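Local coordinates for protein kcn28 (Kitasatospora, PDB 6J31) that is of unassigned function but has the GT-B fold of erythromycin biosynthesis protein CIII-like proteins and binds (2E,2'E)-3,3'-(1,2-phenylene)di(prop-2-enoic acid), at residues A231-G236 against W259-Q264; V298-G303 against P317-P322. One frame throughout, in Å; residues are numbered along the deposited sequence.

Overall arrangement
Both contacts lie in one six-stranded parallel sheet, its strands ordered 281-284, 259-264, 229-234, 298-301, 318-320, 340-342. Contact 1 pairs 229-234 with 259-264 and contact 2 pairs 298-301 with 318-320, each closing a beta-alpha-beta unit, through helix 243-253 and then, later in the chain, helix 305-314. Their centres are about 10 Å apart, separated by the ladder between 229-234 and 298-301, where V300 N probably bonds L232 O and S234 N probably bonds V300 O. The two crossover units are thus fused edge to edge into one continuous core of this half of the GT-B fold. At their C-terminal ends L235 packs on H302, whose side chain lies about 13 Å from (2E,2'E)-3,3'-(1,2-phenylene)di(prop-2-enoic acid).

Contact 1: A231-G236 against W259-Q264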
ATOM      1  N   ALA A 231      10.539   1.298 -21.311  1.00 56.76           N
ATOM      2  CA  ALA A 231       9.775   0.387 -20.476  1.00 54.34           C
ATOM      3  C   ALA A 231      10.472   0.213 -19.137  1.00 53.59           C
ATOM      4  O   ALA A 231      11.698   0.086 -19.080  1.00 56.20           O
ATOM      5  CB  ALA A 231       9.613  -0.971 -21.149  1.00 53.90           C
ATOM      6  N   LEU A 232       9.688   0.194 -18.062  1.00 51.55           N
ATOM      7  CA  LEU A 232      10.197  -0.082 -16.726  1.00 48.62           C
ATOM      8  C   LEU A 232       9.556  -1.361 -16.209  1.00 49.11           C
ATOM      9  O   LEU A 232       8.327  -1.488 -16.216  1.00 48.65           O
ATOM     10  CB  LEU A 232       9.914   1.076 -15.764  1.00 45.30           C
ATOM     11  CG  LEU A 232      10.187   0.756 -14.288  1.00 42.25           C
ATOM     12  CD1 LEU A 232      11.670   0.476 -14.047  1.00 40.44           C
ATOM     13  CD2 LEU A 232       9.686   1.861 -13.373  1.00 41.07           C
ATOM     14  N   VAL A 233      10.385  -2.310 -15.788  1.00 50.56           N
ATOM     15  CA  VAL A 233       9.922  -3.551 -15.176  1.00 51.01           C
ATOM     16  C   VAL A 233      10.351  -3.524 -13.717  1.00 52.92           C
ATOM     17  O   VAL A 233      11.548  -3.544 -13.409  1.00 52.68           O
ATOM     18  CB  VAL A 233      10.478  -4.791 -15.889  1.00 49.98           C
ATOM     19  CG1 VAL A 233      10.042  -6.062 -15.162  1.00 49.40           C
ATOM     20  CG2 VAL A 233      10.030  -4.818 -17.337  1.00 49.47           C
ATOM     21  N   SER A 234       9.374  -3.473 -12.813  1.00 55.28           N
ATOM     22  CA  SER A 234       9.668  -3.386 -11.385  1.00 58.82           C
ATOM     23  C   SER A 234       8.549  -4.094 -10.630  1.00 64.09           C
ATOM     24  O   SER A 234       7.456  -3.544 -10.477  1.00 64.05           O
ATOM     25  CB  SER A 234       9.805  -1.936 -10.941  1.00 57.72           C
ATOM     26  OG  SER A 234      10.359  -1.851  -9.638  1.00 57.30           O
ATOM     27  N   LEU A 235       8.827  -5.306 -10.164  1.00 69.93           N
ATOM     28  CA  LEU A 235       7.859  -6.036  -9.353  1.00 75.85           C
ATOM     29  C   LEU A 235       8.160  -5.724  -7.888  1.00 86.75           C
ATOM     30  O   LEU A 235       8.694  -6.533  -7.132  1.00 86.00           O
ATOM     31  CB  LEU A 235       7.959  -7.525  -9.648  1.00 71.57           C
ATOM     32  CG  LEU A 235       7.988  -7.930 -11.125  1.00 68.22           C
ATOM     33  CD1 LEU A 235       8.050  -9.439 -11.248  1.00 67.23           C
ATOM     34  CD2 LEU A 235       6.780  -7.381 -11.870  1.00 66.47           C
ATOM     35  N   GLY A 236       7.785  -4.514  -7.490  1.00 98.28           N
ATOM     36  CA  GLY A 236       8.198  -3.983  -6.205  1.00108.21           C
ATOM     37  C   GLY A 236       7.406  -4.455  -5.010  1.00117.18           C
ATOM     38  O   GLY A 236       6.943  -3.634  -4.214  1.00117.57           O
ATOM     39  N   TRP A 259      13.200   0.556 -28.350  1.00 83.61           N
ATOM     40  CA  TRP A 259      12.733   0.477 -26.977  1.00 80.03           C
ATOM     41  C   TRP A 259      13.946   0.364 -26.069  1.00 77.05           C
ATOM     42  O   TRP A 259      14.934  -0.287 -26.423  1.00 77.55           O
ATOM     43  CB  TRP A 259      11.821  -0.734 -26.756  1.00 79.67           C
ATOM     44  CG  TRP A 259      10.378  -0.526 -27.080  1.00 78.70           C
ATOM     45  CD1 TRP A 259       9.798  -0.579 -28.312  1.00 78.52           C
ATOM     46  CD2 TRP A 259       9.323  -0.257 -26.150  1.00 77.83           C
ATOM     47  NE1 TRP A 259       8.448  -0.346 -28.209  1.00 78.39           N
ATOM     48  CE2 TRP A 259       8.131  -0.147 -26.892  1.00 77.70           C
ATOM     49  CE3 TRP A 259       9.272  -0.091 -24.763  1.00 77.11           C
ATOM     50  CZ2 TRP A 259       6.902   0.120 -26.292  1.00 76.51           C
ATOM     51  CZ3 TRP A 259       8.054   0.174 -24.171  1.00 76.29           C
ATOM     52  CH2 TRP A 259       6.886   0.278 -24.934  1.00 76.18           C
ATOM     53  N   HIS A 260      13.878   0.999 -24.905  1.00 73.58           N
ATOM     54  CA  HIS A 260      14.895   0.820 -23.881  1.00 69.51           C
ATOM     55  C   HIS A 260      14.237   0.267 -22.629  1.00 64.92           C
ATOM     56  O   HIS A 260      13.255   0.833 -22.135  1.00 63.68           O
ATOM     57  CB  HIS A 260      15.638   2.115 -23.556  1.00 69.96           C
ATOM     58  CG  HIS A 260      16.808   1.908 -22.646  1.00 70.73           C
ATOM     59  ND1 HIS A 260      18.019   1.423 -23.092  1.00 71.11           N
ATOM     60  CD2 HIS A 260      16.944   2.087 -21.311  1.00 70.13           C
ATOM     61  CE1 HIS A 260      18.855   1.329 -22.074  1.00 70.91           C
ATOM     62  NE2 HIS A 260      18.227   1.725 -20.982  1.00 70.26           N
ATOM     63  N   LEU A 261      14.777  -0.837 -22.127  1.00 62.64           N
ATOM     64  CA  LEU A 261      14.244  -1.519 -20.958  1.00 59.55           C
ATOM     65  C   LEU A 261      15.056  -1.149 -19.725  1.00 55.52           C
ATOM     66  O   LEU A 261      16.286  -1.257 -19.729  1.00 54.39           O
ATOM     67  CB  LEU A 261      14.262  -3.033 -21.170  1.00 60.50           C
ATOM     68  CG  LEU A 261      14.196  -3.930 -19.933  1.00 59.32           C
ATOM     69  CD1 LEU A 261      12.906  -3.713 -19.169  1.00 58.56           C
ATOM     70  CD2 LEU A 261      14.327  -5.384 -20.343  1.00 60.32           C
ATOM     71  N   VAL A 262      14.364  -0.706 -18.680  1.00 52.85           N
ATOM     72  CA  VAL A 262      14.948  -0.494 -17.362  1.00 50.08           C
ATOM     73  C   VAL A 262      14.402  -1.602 -16.479  1.00 51.92           C
ATOM     74  O   VAL A 262      13.221  -1.591 -16.112  1.00 52.46           O
ATOM     75  CB  VAL A 262      14.611   0.887 -16.784  1.00 46.22           C
ATOM     76  CG1 VAL A 262      15.125   0.993 -15.350  1.00 43.99           C
ATOM     77  CG2 VAL A 262      15.182   1.994 -17.654  1.00 45.66           C
ATOM     78  N   LEU A 263      15.251  -2.558 -16.139  1.00 54.63           N
ATOM     79  CA  LEU A 263      14.837  -3.769 -15.442  1.00 57.10           C
ATOM     80  C   LEU A 263      15.311  -3.677 -13.997  1.00 58.79           C
ATOM     81  O   LEU A 263      16.512  -3.768 -13.724  1.00 59.16           O
ATOM     82  CB  LEU A 263      15.406  -5.002 -16.146  1.00 57.88           C
ATOM     83  CG  LEU A 263      15.106  -6.379 -15.557  1.00 57.70           C
ATOM     84  CD1 LEU A 263      13.662  -6.473 -15.108  1.00 56.98           C
ATOM     85  CD2 LEU A 263      15.418  -7.466 -16.578  1.00 57.39           C
ATOM     86  N   GLN A 264      14.365  -3.524 -13.074  1.00 59.66           N
ATOM     87  CA  GLN A 264      14.670  -3.467 -11.650  1.00 62.04           C
ATOM     88  C   GLN A 264      14.406  -4.856 -11.081  1.00 62.24           C
ATOM     89  O   GLN A 264      13.262  -5.313 -11.042  1.00 62.06           O
ATOM     90  CB  GLN A 264      13.838  -2.395 -10.951  1.00 65.18           C
ATOM     91  CG  GLN A 264      14.389  -1.995  -9.593  1.00 68.00           C
ATOM     92  CD  GLN A 264      13.346  -2.002  -8.500  1.00 69.60           C
ATOM     93  OE1 GLN A 264      13.176  -1.008  -7.790  1.00 70.80           O
ATOM     94  NE2 GLN A 264      12.647  -3.121  -8.349  1.00 69.50           N
TER
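The carbonyl oxygen of V262 is held from strand 229-234 by two kinds of hydrogen: V233 N donates a nearly straight hydrogen bond of 2.9 Å to V262 O, and the CA-H of L232 adds a weaker contact. L232 CD1 approaches the same oxygen, V262 O, to 3.3 Å and also touches V262 CG1. The ladder continues with V262 N to A231 O (2.8 Å) and Q264 N to V233 O (2.8 Å), the regular bonding of two parallel strands inclined by 17°.

V233 suits its place because its fork meets two neighbours. With CG1 anti to the backbone N (chi1 176°), V233 CG1 lies 3.6 Å from L263 CD1, while V233 CG2 turns to L261 CD1. At the start of the pair A231 is small enough for its CB to meet the edge of the W259 ring, 3.6 Å from W259 CZ3. At the far end S234 OG lies close to the amide of Q264, at an angle too poor for a hydrogen bond; its weak polar partner is Q289. The imidazole of H260 is bonded to E282.

Helix 243-253, the crossover between these strands, sets F253 against A231 and L261, and Y246 and V250 against L263, while V233 packs on V300. L232 instead packs on helix 289-294, and strand 298-301 flanks 229-234 on its other edge.

Contact 2: V298-G303 against P317-P322; sequences VFVTHG and PMVVAP
H302 turns the ND1 edge of its imidazole to the carbonyl oxygen of A321. H302 CB and CG both pass A321 O at 3.9 Å, and then ND1, with the oxygen in the ring plane, donates a nearly straight hydrogen bond of 3.1 Å to A321 O (168° at the hydrogen). CE1, just past the bonded ND1, is 4.1 Å from A321 O; CD2, on the other side of the ring, packs on L235. A chi1 of -87° sets CG about a right angle from the backbone N, and a chi2 of -47° turns ND1 to the oxygen.

Before this point the strands are joined by ordinary parallel bonds, such as V319 N to F299 O (2.9 Å). M318 lies alongside F299, with M318 CG 4.0 Å from F299 CD2 and its sulfur making an oblique Met-aromatic contact, while T301 CB covers part of one ring face. V300 and V319 lie side by side on the other face of the sheet, and V298 CG2 reaches V319 CG2. G303 has a positive phi, which favours glycine, and its lack of a side chain lets V320 CG1 lie 3.6 Å from G303 CA.

G303 N donates to T301 OG1 in an ST turn instead of to A321 O. A histidine proton therefore takes over A321 O where the backbone pairing stops, which implies that ND1 carries a hydrogen.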
ATOM      1  N   VAL A 298       5.648   2.326 -20.747  1.00 50.20           N
ATOM      2  CA  VAL A 298       4.897   1.227 -20.154  1.00 49.16           C
ATOM      3  C   VAL A 298       5.580   0.847 -18.850  1.00 47.43           C
ATOM      4  O   VAL A 298       6.778   1.079 -18.667  1.00 46.99           O
ATOM      5  CB  VAL A 298       4.771   0.010 -21.105  1.00 49.40           C
ATOM      6  CG1 VAL A 298       6.072  -0.745 -21.179  1.00 50.00           C
ATOM      7  CG2 VAL A 298       3.652  -0.912 -20.644  1.00 47.96           C
ATOM      8  N   PHE A 299       4.802   0.284 -17.929  1.00 46.52           N
ATOM      9  CA  PHE A 299       5.264  -0.048 -16.587  1.00 46.62           C
ATOM     10  C   PHE A 299       4.771  -1.446 -16.249  1.00 46.52           C
ATOM     11  O   PHE A 299       3.562  -1.692 -16.249  1.00 46.85           O
ATOM     12  CB  PHE A 299       4.747   0.991 -15.581  1.00 47.00           C
ATOM     13  CG  PHE A 299       5.138   0.730 -14.152  1.00 47.25           C
ATOM     14  CD1 PHE A 299       6.280   0.018 -13.835  1.00 47.71           C
ATOM     15  CD2 PHE A 299       4.356   1.222 -13.119  1.00 47.44           C
ATOM     16  CE1 PHE A 299       6.629  -0.208 -12.513  1.00 47.76           C
ATOM     17  CE2 PHE A 299       4.698   1.004 -11.797  1.00 46.19           C
ATOM     18  CZ  PHE A 299       5.835   0.288 -11.492  1.00 46.22           C
ATOM     19  N   VAL A 300       5.695  -2.364 -15.985  1.00 46.15           N
ATOM     20  CA  VAL A 300       5.352  -3.732 -15.609  1.00 46.24           C
ATOM     21  C   VAL A 300       5.556  -3.884 -14.106  1.00 46.78           C
ATOM     22  O   VAL A 300       6.680  -3.745 -13.611  1.00 46.61           O
ATOM     23  CB  VAL A 300       6.189  -4.761 -16.383  1.00 46.16           C
ATOM     24  CG1 VAL A 300       5.709  -6.168 -16.059  1.00 45.77           C
ATOM     25  CG2 VAL A 300       6.133  -4.490 -17.876  1.00 45.53           C
ATOM     26  N   THR A 301       4.473  -4.175 -13.382  1.00 47.24           N
ATOM     27  CA  THR A 301       4.487  -4.217 -11.926  1.00 47.56           C
ATOM     28  C   THR A 301       3.657  -5.401 -11.446  1.00 50.07           C
ATOM     29  O   THR A 301       2.888  -5.991 -12.208  1.00 49.13           O
ATOM     30  CB  THR A 301       3.943  -2.912 -11.321  1.00 46.33           C
ATOM     31  OG1 THR A 301       3.833  -3.043  -9.898  1.00 45.76           O
ATOM     32  CG2 THR A 301       2.573  -2.585 -11.906  1.00 45.53           C
ATOM     33  N   HIS A 302       3.830  -5.757 -10.166  1.00 54.99           N
ATOM     34  CA  HIS A 302       2.977  -6.780  -9.565  1.00 60.36           C
ATOM     35  C   HIS A 302       1.534  -6.318  -9.412  1.00 56.31           C
ATOM     36  O   HIS A 302       0.637  -7.160  -9.302  1.00 55.46           O
ATOM     37  CB  HIS A 302       3.482  -7.199  -8.177  1.00 68.39           C
ATOM     38  CG  HIS A 302       4.503  -8.298  -8.193  1.00 75.61           C
ATOM     39  ND1 HIS A 302       4.356  -9.452  -8.936  1.00 77.63           N
ATOM     40  CD2 HIS A 302       5.660  -8.442  -7.505  1.00 76.76           C
ATOM     41  CE1 HIS A 302       5.399 -10.238  -8.735  1.00 77.71           C
ATOM     42  NE2 HIS A 302       6.204  -9.649  -7.869  1.00 76.99           N
ATOM     43  N   GLY A 303       1.284  -5.014  -9.394  1.00 53.39           N
ATOM     44  CA  GLY A 303      -0.035  -4.512  -9.074  1.00 51.43           C
ATOM     45  C   GLY A 303      -0.253  -4.114  -7.632  1.00 48.59           C
ATOM     46  O   GLY A 303      -1.407  -4.021  -7.199  1.00 47.65           O
ATOM     47  N   PRO A 317       0.827   3.504 -18.889  1.00 36.08           N
ATOM     48  CA  PRO A 317       0.037   2.269 -18.891  1.00 36.79           C
ATOM     49  C   PRO A 317       0.813   1.123 -18.267  1.00 39.42           C
ATOM     50  O   PRO A 317       2.046   1.114 -18.244  1.00 39.07           O
ATOM     51  CB  PRO A 317      -0.234   2.019 -20.379  1.00 36.62           C
ATOM     52  CG  PRO A 317       0.857   2.725 -21.084  1.00 35.97           C
ATOM     53  CD  PRO A 317       1.210   3.922 -20.248  1.00 35.31           C
ATOM     54  N   MET A 318       0.073   0.146 -17.746  1.00 40.48           N
ATOM     55  CA  MET A 318       0.677  -0.881 -16.912  1.00 42.61           C
ATOM     56  C   MET A 318       0.348  -2.281 -17.412  1.00 44.29           C
ATOM     57  O   MET A 318      -0.767  -2.552 -17.864  1.00 45.08           O
ATOM     58  CB  MET A 318       0.229  -0.722 -15.452  1.00 41.77           C
ATOM     59  CG  MET A 318       0.804   0.534 -14.798  1.00 42.12           C
ATOM     60  SD  MET A 318       0.110   0.939 -13.186  1.00 41.63           S
ATOM     61  CE  MET A 318      -1.322   1.904 -13.677  1.00 41.13           C
ATOM     62  N   VAL A 319       1.343  -3.160 -17.338  1.00 42.99           N
ATOM     63  CA  VAL A 319       1.150  -4.599 -17.456  1.00 42.98           C
ATOM     64  C   VAL A 319       1.254  -5.168 -16.049  1.00 45.17           C
ATOM     65  O   VAL A 319       2.295  -5.033 -15.394  1.00 45.74           O
ATOM     66  CB  VAL A 319       2.183  -5.237 -18.398  1.00 41.08           C
ATOM     67  CG1 VAL A 319       2.039  -6.749 -18.392  1.00 40.74           C
ATOM     68  CG2 VAL A 319       2.028  -4.690 -19.810  1.00 39.14           C
ATOM     69  N   VAL A 320       0.174  -5.772 -15.565  1.00 46.83           N
ATOM     70  CA  VAL A 320       0.047  -6.154 -14.165  1.00 47.55           C
ATOM     71  C   VAL A 320       0.168  -7.666 -14.047  1.00 48.63           C
ATOM     72  O   VAL A 320      -0.463  -8.407 -14.810  1.00 48.99           O
ATOM     73  CB  VAL A 320      -1.285  -5.662 -13.572  1.00 47.34           C
ATOM     74  CG1 VAL A 320      -1.333  -5.941 -12.084  1.00 46.55           C
ATOM     75  CG2 VAL A 320      -1.470  -4.184 -13.850  1.00 47.29           C
ATOM     76  N   ALA A 321       0.974  -8.122 -13.084  1.00 50.46           N
ATOM     77  CA  ALA A 321       1.187  -9.541 -12.805  1.00 53.98           C
ATOM     78  C   ALA A 321       0.856  -9.783 -11.337  1.00 56.95           C
ATOM     79  O   ALA A 321       1.759  -9.870 -10.492  1.00 55.40           O
ATOM     80  CB  ALA A 321       2.617  -9.972 -13.126  1.00 53.70           C
ATOM     81  N   PRO A 322      -0.425  -9.906 -10.998  1.00 61.87           N
ATOM     82  CA  PRO A 322      -0.807 -10.001  -9.586  1.00 65.56           C
ATOM     83  C   PRO A 322      -0.348 -11.309  -8.962  1.00 70.77           C
ATOM     84  O   PRO A 322      -0.305 -12.358  -9.610  1.00 72.73           O
ATOM     85  CB  PRO A 322      -2.336  -9.917  -9.632  1.00 65.17           C
ATOM     86  CG  PRO A 322      -2.680 -10.474 -10.976  1.00 65.08           C
ATOM     87  CD  PRO A 322      -1.592  -9.987 -11.893  1.00 63.36           C
TER